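Local structure of flavin prenyltransferase PAD1, mitochondrial (Aspergillus niger, 6QLG) at residues 189-194 with 220-225; 119-124 with 210-215; 77-82 with 88-93. The protein probably makes the prenylated FMN cofactor used by ferulic acid decarboxylase, joining a dimethylallyl group to N5 and C6 of the reduced flavin without a metal. One frame throughout, in Å; residues are numbered along the deposited sequence. Where two conformers were deposited one is given.

Contact 1 of 3, residues 189-194 with 220-225. With DMA (dimethylallyl diphosphate), chain N; FMN (flavin mononucleotide), chain I.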
loop_
_atom_site.group_PDB
_atom_site.type_symbol
_atom_site.label_atom_id
_atom_site.label_comp_id
_atom_site.label_asym_id
_atom_site.label_seq_id
_atom_site.Cartn_x
_atom_site.Cartn_y
_atom_site.Cartn_z
ATOM N N ALA B 189 -7.688 20.861 28.096
ATOM C CA ALA B 189 -6.724 20.325 29.058
ATOM C C ALA B 189 -7.296 20.530 30.454
ATOM O O ALA B 189 -7.021 21.528 31.124
ATOM C CB ALA B 189 -5.367 20.997 28.895
ATOM N N PHE B 190 -8.104 19.568 30.903
ATOM C CA PHE B 190 -8.805 19.715 32.174
ATOM C C PHE B 190 -7.869 19.702 33.377
ATOM O O PHE B 190 -8.275 20.136 34.460
ATOM C CB PHE B 190 -9.854 18.614 32.327
ATOM C CG PHE B 190 -10.987 18.712 31.341
ATOM C CD1 PHE B 190 -12.031 19.597 31.551
ATOM C CD2 PHE B 190 -11.006 17.920 30.206
ATOM C CE1 PHE B 190 -13.075 19.686 30.647
ATOM C CE2 PHE B 190 -12.047 18.003 29.300
ATOM C CZ PHE B 190 -13.082 18.888 29.521
ATOM N N TYR B 191 -6.629 19.229 33.218
ATOM C CA TYR B 191 -5.724 19.144 34.359
ATOM C C TYR B 191 -5.302 20.508 34.890
ATOM O O TYR B 191 -4.750 20.575 35.992
ATOM C CB TYR B 191 -4.481 18.320 34.002
ATOM C CG TYR B 191 -3.629 18.900 32.895
ATOM C CD1 TYR B 191 -2.698 19.901 33.155
ATOM C CD2 TYR B 191 -3.740 18.434 31.592
ATOM C CE1 TYR B 191 -1.915 20.429 32.146
ATOM C CE2 TYR B 191 -2.961 18.953 30.581
ATOM C CZ TYR B 191 -2.051 19.952 30.861
ATOM O OH TYR B 191 -1.273 20.474 29.855
ATOM N N ILE B 192 -5.535 21.591 34.142
ATOM C CA ILE B 192 -5.218 22.922 34.651
ATOM C C ILE B 192 -6.209 23.393 35.703
ATOM O O ILE B 192 -5.991 24.447 36.313
ATOM C CB ILE B 192 -5.159 23.958 33.509
ATOM C CG1 ILE B 192 -6.569 24.305 33.021
ATOM C CG2 ILE B 192 -4.298 23.446 32.364
ATOM C CD1 ILE B 192 -6.608 25.472 32.052
ATOM N N LYS B 193 -7.283 22.638 35.932
ATOM C CA LYS B 193 -8.317 22.974 36.911
ATOM C C LYS B 193 -8.866 24.379 36.653
ATOM O O LYS B 193 -8.688 25.315 37.433
ATOM C CB LYS B 193 -7.777 22.831 38.338
ATOM C CG LYS B 193 -7.352 21.410 38.690
ATOM C CD LYS B 193 -6.959 21.291 40.153
ATOM C CE LYS B 193 -5.450 21.215 40.311
ATOM N NZ LYS B 193 -5.055 20.931 41.718
ATOM N N ALA B 194 -9.546 24.491 35.517
ATOM C CA ALA B 194 -10.046 25.774 35.053
ATOM C C ALA B 194 -11.310 26.177 35.802
ATOM O O ALA B 194 -12.134 25.339 36.178
ATOM C CB ALA B 194 -10.335 25.721 33.553
ATOM N N GLU B 220 -0.724 28.080 32.508
ATOM C CA GLU B 220 0.169 27.327 33.381
ATOM C C GLU B 220 0.669 26.092 32.642
ATOM O O GLU B 220 -0.105 25.173 32.357
ATOM C CB GLU B 220 -0.544 26.938 34.675
ATOM N N ARG B 221 1.962 26.070 32.330
ATOM C CA ARG B 221 2.569 24.886 31.743
ATOM C C ARG B 221 2.693 23.788 32.794
ATOM O O ARG B 221 2.837 24.055 33.990
ATOM C CB ARG B 221 3.943 25.222 31.164
ATOM C CG ARG B 221 3.919 26.371 30.175
ATOM C CD ARG B 221 5.247 26.541 29.458
ATOM N NE ARG B 221 5.133 27.531 28.391
ATOM C CZ ARG B 221 4.633 27.277 27.185
ATOM N NH1 ARG B 221 4.213 26.054 26.881
ATOM N NH2 ARG B 221 4.560 28.244 26.280
ATOM N N TRP B 222 2.623 22.540 32.337
ATOM C CA TRP B 222 2.713 21.413 33.256
ATOM C C TRP B 222 4.104 21.328 33.872
ATOM O O TRP B 222 5.120 21.443 33.181
ATOM C CB TRP B 222 2.379 20.107 32.539
ATOM C CG TRP B 222 2.507 18.898 33.420
ATOM C CD1 TRP B 222 3.498 17.959 33.388
ATOM C CD2 TRP B 222 1.613 18.501 34.467
ATOM N NE1 TRP B 222 3.275 17.002 34.348
ATOM C CE2 TRP B 222 2.124 17.312 35.025
ATOM C CE3 TRP B 222 0.428 19.034 34.986
ATOM C CZ2 TRP B 222 1.490 16.646 36.074
ATOM C CZ3 TRP B 222 -0.199 18.373 36.029
ATOM C CH2 TRP B 222 0.335 17.192 36.563
ATOM N N ASN B 223 4.140 21.126 35.196
ATOM C CA ASN B 223 5.402 21.000 35.918
ATOM C C ASN B 223 5.287 19.977 37.046
ATOM O O ASN B 223 5.821 20.197 38.140
ATOM C CB ASN B 223 5.842 22.370 36.468
ATOM C CG ASN B 223 7.277 22.372 36.969
ATOM O OD1 ASN B 223 8.190 21.927 36.274
ATOM N ND2 ASN B 223 7.482 22.888 38.178
ATOM N N GLY B 224 4.594 18.864 36.803
ATOM C CA GLY B 224 4.244 17.933 37.858
ATOM C C GLY B 224 2.968 18.344 38.569
ATOM O O GLY B 224 2.365 19.388 38.294
ATOM N N TRP B 225 2.545 17.490 39.503
ATOM C CA TRP B 225 1.380 17.793 40.330
ATOM C C TRP B 225 1.577 19.123 41.048
ATOM O O TRP B 225 2.597 19.337 41.711
ATOM C CB TRP B 225 1.143 16.695 41.376
ATOM C CG TRP B 225 1.075 15.246 40.912
ATOM C CD1 TRP B 225 1.885 14.221 41.321
ATOM C CD2 TRP B 225 0.105 14.658 40.033
ATOM N NE1 TRP B 225 1.502 13.043 40.724
ATOM C CE2 TRP B 225 0.411 13.284 39.930
ATOM C CE3 TRP B 225 -0.977 15.162 39.308
ATOM C CZ2 TRP B 225 -0.329 12.411 39.131
ATOM C CZ3 TRP B 225 -1.713 14.294 38.516
ATOM C CH2 TRP B 225 -1.384 12.934 38.433
HETATM C C1 DMA N . -0.492 16.742 29.257
HETATM O O1 DMA N . 0.290 17.470 28.349
HETATM C C2 DMA N . 0.384 15.739 30.004
HETATM C C3 DMA N . 0.465 15.777 31.318
HETATM C C4 DMA N . 1.348 14.773 32.051
HETATM C C5 DMA N . -0.316 16.823 32.111
HETATM P PA DMA N . 0.188 17.088 26.747
HETATM O O1A DMA N . -0.653 15.841 26.582
HETATM O O2A DMA N . 1.569 16.850 26.189
HETATM O O3A DMA N . -0.510 18.330 25.921
HETATM P PB DMA N . -1.594 19.369 26.595
HETATM O O1B DMA N . -2.418 18.635 27.622
HETATM O O2B DMA N . -2.515 19.906 25.525
HETATM O O3B DMA N . -0.845 20.504 27.252
HETATM N N1 FMN I . -1.899 10.912 27.826
HETATM C C2 FMN I . -2.620 11.156 26.675
HETATM O O2 FMN I . -2.453 10.443 25.685
HETATM N N3 FMN I . -3.526 12.197 26.630
HETATM C C4 FMN I . -3.716 13.000 27.738
HETATM O O4 FMN I . -4.524 13.928 27.698
HETATM C C4A FMN I . -2.990 12.756 28.898
HETATM N N5 FMN I . -3.177 13.553 30.007
HETATM C C5A FMN I . -2.457 13.308 31.159
HETATM C C6 FMN I . -2.650 14.116 32.275
HETATM C C7 FMN I . -1.929 13.880 33.439
HETATM C C7M FMN I . -2.143 14.756 34.640
HETATM C C8 FMN I . -1.017 12.831 33.489
HETATM C C8M FMN I . -0.237 12.576 34.746
HETATM C C9 FMN I . -0.823 12.022 32.372
HETATM C C9A FMN I . -1.543 12.259 31.205
HETATM N N10 FMN I . -1.362 11.455 30.094
HETATM C C10 FMN I . -2.079 11.706 28.940
HETATM C "C1'" FMN I . -0.364 10.331 30.124
HETATM C "C2'" FMN I . -0.990 8.976 30.409
HETATM O "O2'" FMN I . -1.560 8.991 31.698
HETATM C "C3'" FMN I . 0.097 7.907 30.320
HETATM O "O3'" FMN I . 0.538 7.788 28.984
HETATM C "C4'" FMN I . -0.354 6.541 30.828
HETATM O "O4'" FMN I . 0.635 5.588 30.500
HETATM C "C5'" FMN I . -1.682 6.087 30.231
HETATM O "O5'" FMN I . -2.054 4.915 30.922
HETATM P P FMN I . -3.517 4.266 30.786
HETATM O O1P FMN I . -3.401 2.794 31.099
HETATM O O2P FMN I . -4.453 4.943 31.759
HETATM O O3P FMN I . -4.038 4.433 29.375
HETATM O O HOH W 1 -0.479 23.622 30.020
#
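A single 3-10 turn at 190-192, closed by Lys193 N on Phe190 O (3.1 Å), presents Tyr191 to the irregular chain of 220-225, from which Trp222 extends to meet it. The two rings meet obliquely, planes at 83°, and touch through Tyr191 CD1 and Trp222 CE3 at 3.7 Å. Into the angle between them fits the dimethylallyl methyl C5, lying over the centre of the phenol ring and, 3.5 Å from Trp222 CD2, over one face of the indole. Gly224 N lies over the opposite indole face, toward its rim. With CG between its backbone N and carbonyl carbon (chi1 62°), Tyr191 directs its hydroxyl to the diphosphate, donating a 2.6 Å hydrogen bond to DMA O3B. A water bridges the segments, donating to Glu220 O at 2.8 Å and, at longer range, to Tyr191 OH. The indole is fixed at its polar edge as well: Trp222 NE1 donates to Ala107 O of a neighbouring subunit. Farther along, Trp225 CH2 lies 3.9 Å from the flavin methyl C8M. Arg207, together with Ser112, Gly113 and Lys151 of that same neighbour, also hydrogen-bonds the ligand, while another neighbouring subunit holds the FMN. The whole is a prenyl-donor pocket shared between subunits, with the rings of Tyr191 and Trp222 against the dimethylallyl tail and polar groups at the diphosphate, as expected for a UbiX-type flavin prenyltransferase.

Contact 2 of 3, residues 119-124 with 210-215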
loop_
_atom_site.group_PDB
_atom_site.type_symbol
_atom_site.label_atom_id
_atom_site.label_comp_id
_atom_site.label_asym_id
_atom_site.label_seq_id
_atom_site.Cartn_x
_atom_site.Cartn_y
_atom_site.Cartn_z
ATOM N N GLY B 119 4.434 31.184 8.876
ATOM C CA GLY B 119 3.519 30.079 9.064
ATOM C C GLY B 119 2.077 30.517 8.945
ATOM O O GLY B 119 1.766 31.685 8.702
ATOM N N MET B 120 1.199 29.539 9.136
ATOM C CA MET B 120 -0.231 29.724 8.968
ATOM C C MET B 120 -0.951 28.812 9.943
ATOM O O MET B 120 -0.537 27.668 10.150
ATOM C CB MET B 120 -0.654 29.417 7.527
ATOM C CG MET B 120 -2.155 29.373 7.289
ATOM S SD MET B 120 -2.524 29.125 5.540
ATOM C CE MET B 120 -4.268 29.536 5.494
ATOM N N ILE B 121 -2.019 29.321 10.551
ATOM C CA ILE B 121 -2.872 28.521 11.418
ATOM C C ILE B 121 -4.315 28.696 10.970
ATOM O O ILE B 121 -4.791 29.826 10.806
ATOM C CB ILE B 121 -2.698 28.889 12.908
ATOM C CG1 ILE B 121 -3.648 28.058 13.775
ATOM C CG2 ILE B 121 -2.886 30.389 13.137
ATOM C CD1 ILE B 121 -3.329 28.100 15.259
ATOM N N VAL B 122 -4.997 27.579 10.738
ATOM C CA VAL B 122 -6.417 27.565 10.412
ATOM C C VAL B 122 -7.161 27.215 11.694
ATOM O O VAL B 122 -7.086 26.080 12.176
ATOM C CB VAL B 122 -6.735 26.575 9.284
ATOM C CG1 VAL B 122 -8.190 26.703 8.859
ATOM C CG2 VAL B 122 -5.809 26.808 8.094
ATOM N N VAL B 123 -7.866 28.190 12.259
ATOM C CA VAL B 123 -8.449 28.034 13.590
ATOM C C VAL B 123 -9.776 28.784 13.673
ATOM O O VAL B 123 -9.804 30.016 13.541
ATOM C CB VAL B 123 -7.467 28.506 14.676
ATOM C CG1 VAL B 123 -6.860 29.867 14.316
ATOM C CG2 VAL B 123 -8.157 28.563 16.031
ATOM N N PRO B 124 -10.906 28.085 13.854
ATOM C CA PRO B 124 -10.965 26.621 13.814
ATOM C C PRO B 124 -10.961 26.127 12.371
ATOM O O PRO B 124 -11.226 26.922 11.465
ATOM C CB PRO B 124 -12.287 26.307 14.510
ATOM C CG PRO B 124 -13.146 27.490 14.187
ATOM C CD PRO B 124 -12.224 28.684 14.135
ATOM N N ASP B 210 2.686 27.501 20.677
ATOM C CA ASP B 210 3.944 26.804 20.929
ATOM C C ASP B 210 4.517 26.213 19.649
ATOM O O ASP B 210 5.741 26.147 19.488
ATOM C CB ASP B 210 3.742 25.692 21.962
ATOM C CG ASP B 210 3.673 26.214 23.383
ATOM O OD1 ASP B 210 4.119 27.354 23.626
ATOM O OD2 ASP B 210 3.178 25.475 24.260
ATOM N N LEU B 211 3.652 25.777 18.732
ATOM C CA LEU B 211 4.105 25.184 17.481
ATOM C C LEU B 211 4.767 26.194 16.555
ATOM O O LEU B 211 5.434 25.786 15.598
ATOM C CB LEU B 211 2.928 24.508 16.778
ATOM C CG LEU B 211 2.378 23.306 17.550
ATOM C CD1 LEU B 211 0.964 22.966 17.110
ATOM C CD2 LEU B 211 3.303 22.108 17.389
ATOM N N PHE B 212 4.600 27.491 16.811
ATOM C CA PHE B 212 5.339 28.535 16.115
ATOM C C PHE B 212 6.465 29.100 16.971
ATOM O O PHE B 212 6.977 30.185 16.671
ATOM C CB PHE B 212 4.396 29.658 15.680
ATOM C CG PHE B 212 3.289 29.204 14.772
ATOM C CD1 PHE B 212 3.487 29.119 13.404
ATOM C CD2 PHE B 212 2.049 28.861 15.288
ATOM C CE1 PHE B 212 2.470 28.701 12.566
ATOM C CE2 PHE B 212 1.027 28.440 14.456
ATOM C CZ PHE B 212 1.238 28.361 13.092
ATOM N N ASP B 213 6.845 28.386 18.032
ATOM C CA ASP B 213 7.866 28.829 18.981
ATOM C C ASP B 213 7.515 30.197 19.560
ATOM O O ASP B 213 8.321 31.130 19.566
ATOM C CB ASP B 213 9.251 28.829 18.333
ATOM C CG ASP B 213 9.622 27.475 17.759
ATOM O OD1 ASP B 213 9.474 26.463 18.478
ATOM O OD2 ASP B 213 10.059 27.421 16.592
ATOM N N LEU B 214 6.282 30.306 20.054
ATOM C CA LEU B 214 5.774 31.517 20.681
ATOM C C LEU B 214 5.221 31.166 22.054
ATOM O O LEU B 214 4.518 30.163 22.212
ATOM C CB LEU B 214 4.683 32.177 19.828
ATOM C CG LEU B 214 5.140 32.823 18.520
ATOM C CD1 LEU B 214 3.950 33.074 17.609
ATOM C CD2 LEU B 214 5.898 34.118 18.792
ATOM N N ASP B 215 5.541 31.997 23.042
ATOM C CA ASP B 215 5.158 31.771 24.434
ATOM C C ASP B 215 4.234 32.907 24.861
ATOM O O ASP B 215 4.693 34.024 25.116
ATOM C CB ASP B 215 6.395 31.687 25.327
ATOM C CG ASP B 215 6.063 31.326 26.766
ATOM O OD1 ASP B 215 4.879 31.073 27.074
ATOM O OD2 ASP B 215 6.998 31.292 27.593
#
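Strand 119-125 is an inner strand of the parallel sheet in this Flavoprotein-family fold, and the turn that ends helix 197-210 lays Phe212 against residues 119-121 of it. The helix finishes in a Schellman motif: Asp213, with positive phi, is the C-prime residue, and its N bonds to Asp210 O at 2.9 Å, closing a type I turn from Asp210 to Asp213. Phe212 sits within this turn. Its CG lies opposite the carbonyl carbon and next to the backbone N (chi1 -59°), which carries the ring out from the turn to the strand. The ring arrives rim first. CE1 comes to 3.9 Å from Gly119 CA; with no side chain on this residue, the aromatic edge lies directly against the backbone. CZ meets Met120 O at 3.5 Å, with the oxygen close to the ring plane. Ile121 contributes its branch carbon, CB lying 4.0 Å from Phe212 CZ at an oblique angle to the ring. Met120 turns its own side chain to the other side of the sheet, onto helix 141-151. Around the ring, Ile43 and Arg155 of the flanking strands 42-47 and 155-160 extend the packing, and Phe212 O accepts from Arg41. No hydrogen bond links the two segments. Cohesion therefore comes from a buried aromatic edge set against the strand backbone and Ile121 CB, probably helped by a weak electrostatic attraction between the electropositive C-H rim of the ring and the carbonyl oxygen of Met120.

Contact 3 of 3, residues 77-82 with 88-93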
loop_
_atom_site.group_PDB
_atom_site.type_symbol
_atom_site.label_atom_id
_atom_site.label_comp_id
_atom_site.label_asym_id
_atom_site.label_seq_id
_atom_site.Cartn_x
_atom_site.Cartn_y
_atom_site.Cartn_z
ATOM N N TRP B 77 -18.633 31.013 5.978
ATOM C CA TRP B 77 -19.291 30.405 7.127
ATOM C C TRP B 77 -18.569 30.692 8.434
ATOM O O TRP B 77 -19.176 30.562 9.503
ATOM C CB TRP B 77 -19.450 28.902 6.893
ATOM C CG TRP B 77 -20.560 28.660 5.928
ATOM C CD1 TRP B 77 -20.448 28.384 4.596
ATOM C CD2 TRP B 77 -21.961 28.752 6.204
ATOM N NE1 TRP B 77 -21.695 28.269 4.032
ATOM C CE2 TRP B 77 -22.641 28.495 4.997
ATOM C CE3 TRP B 77 -22.706 29.018 7.357
ATOM C CZ2 TRP B 77 -24.033 28.491 4.912
ATOM C CZ3 TRP B 77 -24.086 29.012 7.271
ATOM C CH2 TRP B 77 -24.736 28.749 6.057
ATOM N N ALA B 78 -17.299 31.099 8.376
ATOM C CA ALA B 78 -16.649 31.617 9.574
ATOM C C ALA B 78 -17.333 32.892 10.052
ATOM O O ALA B 78 -17.535 33.084 11.257
ATOM C CB ALA B 78 -15.168 31.871 9.305
ATOM N N GLU B 79 -17.699 33.774 9.119
ATOM C CA GLU B 79 -18.405 34.995 9.495
ATOM C C GLU B 79 -19.755 34.676 10.123
ATOM O O GLU B 79 -20.153 35.308 11.108
ATOM C CB GLU B 79 -18.575 35.899 8.274
ATOM C CG GLU B 79 -17.255 36.350 7.663
ATOM C CD GLU B 79 -17.425 37.448 6.633
ATOM O OE1 GLU B 79 -16.402 37.911 6.086
ATOM O OE2 GLU B 79 -18.578 37.851 6.369
ATOM N N ALA B 80 -20.467 33.686 9.576
ATOM C CA ALA B 80 -21.738 33.281 10.165
ATOM C C ALA B 80 -21.539 32.716 11.565
ATOM O O ALA B 80 -22.325 33.001 12.477
ATOM C CB ALA B 80 -22.431 32.258 9.267
ATOM N N THR B 81 -20.487 31.917 11.755
ATOM C CA THR B 81 -20.239 31.308 13.058
ATOM C C THR B 81 -19.833 32.356 14.087
ATOM O O THR B 81 -20.263 32.297 15.245
ATOM C CB THR B 81 -19.169 30.222 12.926
ATOM O OG1 THR B 81 -19.686 29.136 12.148
ATOM C CG2 THR B 81 -18.760 29.698 14.290
ATOM N N ILE B 82 -19.010 33.328 13.680
ATOM C CA ILE B 82 -18.638 34.426 14.572
ATOM C C ILE B 82 -19.885 35.136 15.086
ATOM O O ILE B 82 -20.041 35.368 16.291
ATOM C CB ILE B 82 -17.698 35.408 13.850
ATOM C CG1 ILE B 82 -16.315 34.787 13.643
ATOM C CG2 ILE B 82 -17.602 36.724 14.615
ATOM C CD1 ILE B 82 -15.444 35.569 12.684
ATOM N N TYR B 88 -18.894 39.130 19.003
ATOM C CA TYR B 88 -18.159 39.868 17.992
ATOM C C TYR B 88 -18.933 39.899 16.681
ATOM O O TYR B 88 -19.663 38.962 16.340
ATOM C CB TYR B 88 -16.787 39.234 17.745
ATOM C CG TYR B 88 -15.785 39.411 18.863
ATOM C CD1 TYR B 88 -15.916 38.718 20.059
ATOM C CD2 TYR B 88 -14.694 40.257 18.711
ATOM C CE1 TYR B 88 -14.995 38.873 21.080
ATOM C CE2 TYR B 88 -13.768 40.418 19.725
ATOM C CZ TYR B 88 -13.923 39.723 20.907
ATOM O OH TYR B 88 -13.004 39.880 21.919
ATOM N N HIS B 89 -18.776 40.975 15.968
ATOM C CA HIS B 89 -19.126 41.075 14.565
ATOM C C HIS B 89 -17.867 40.902 13.723
ATOM O O HIS B 89 -16.770 41.245 14.175
ATOM C CB HIS B 89 -19.776 42.430 14.262
ATOM C CG HIS B 89 -20.374 42.525 12.892
ATOM N ND1 HIS B 89 -19.663 42.968 11.797
ATOM C CD2 HIS B 89 -21.614 42.223 12.437
ATOM C CE1 HIS B 89 -20.440 42.942 10.729
ATOM N NE2 HIS B 89 -21.629 42.493 11.090
ATOM N N PRO B 90 -17.969 40.341 12.515
ATOM C CA PRO B 90 -16.762 40.171 11.688
ATOM C C PRO B 90 -15.923 41.432 11.541
ATOM O O PRO B 90 -14.691 41.335 11.459
ATOM C CB PRO B 90 -17.334 39.705 10.345
ATOM C CG PRO B 90 -18.556 38.939 10.728
ATOM C CD PRO B 90 -19.131 39.636 11.943
ATOM N N SER B 91 -16.544 42.616 11.519
ATOM C CA SER B 91 -15.759 43.846 11.475
ATOM C C SER B 91 -14.930 44.024 12.741
ATOM O O SER B 91 -13.814 44.551 12.680
ATOM C CB SER B 91 -16.674 45.055 11.263
ATOM O OG SER B 91 -17.676 45.118 12.261
ATOM N N ASN B 92 -15.454 43.590 13.892
ATOM C CA ASN B 92 -14.667 43.629 15.122
ATOM C C ASN B 92 -13.468 42.694 15.037
ATOM O O ASN B 92 -12.377 43.023 15.518
ATOM C CB ASN B 92 -15.536 43.253 16.324
ATOM C CG ASN B 92 -16.710 44.187 16.513
ATOM O OD1 ASN B 92 -17.840 43.746 16.717
ATOM N ND2 ASN B 92 -16.447 45.487 16.452
ATOM N N VAL B 93 -13.655 41.516 14.438
ATOM C CA VAL B 93 -12.559 40.559 14.316
ATOM C C VAL B 93 -11.501 41.082 13.355
ATOM O O VAL B 93 -10.297 40.932 13.594
ATOM C CB VAL B 93 -13.099 39.185 13.876
ATOM C CG1 VAL B 93 -11.970 38.162 13.803
ATOM C CG2 VAL B 93 -14.197 38.721 14.825
#
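Ile82 and Val93 reach toward each other tip to tip between helix 76-85 and the start of helix 90-95. Val93 CG2 stands 4.0 Å from both Ile82 CG2 and Ile82 CD1, so that one methyl of the valine faces two ends of the isoleucine. The isoleucine owes this reach to its torsions: CG2 is opposite the backbone N, and CG1, beside that N (chi1 -71°), leads into an extended chain ending at CD1. The same CG2 lies 3.5 Å from Tyr88 O and 4.1 Å from Tyr88 CB, while the phenol ring leads away toward Ile57 of helix 53-65. One helical turn earlier, Glu79 offers its aliphatic root, CB lying 3.9 Å from Pro90 CG; its carboxylate extends on to a long, weak ion pair with Arg94. Pro90 packs against helix 76-85 at the first turn of helix 90-95. His89 at the N-cap accepts from Ser91 N through ND1 in a nearly straight bond (171°), though the donor is tilted from the imidazole plane, and His89 N donates to Asn92 OD1 at 3.0 Å to complete a capping box. Met47 and Met74 of the sheet underlie the apolar cluster. Helix 76-85 follows strand 69-74 and carries Trp77, which lines the FMN pocket; Ile82 and Pro90 join it to the short helix after it. With no hydrogen bond between the segments, the helices are held by hydrophobic contact, whereas Ser91 N and His89 N are bonded within 88-93.

Overall arrangement
Along the chain contact 3 comes first and is closed before the others open, whereas contacts 1 and 2 interlock in the order 119-124, 189-194, 210-215, 220-225, with helix 197-210 leading from 189-194 into 210-215. Contact 2 lies nearest the middle of the chain, its centre about 20 Å from those of the other two, while the centres of contacts 1 and 3 are about 31 Å apart. Contacts 2 and 3 belong to the body built round the parallel sheet; contact 1 lies on the extension that reaches neighbouring subunits. Arg221 ties that extension back through salt bridges to Asp210 and Asp215 of contact 2. Trp225 also packs on Trp77 of a neighbouring subunit, so equivalents of contacts 1 and 3 meet between chains beside the flavin.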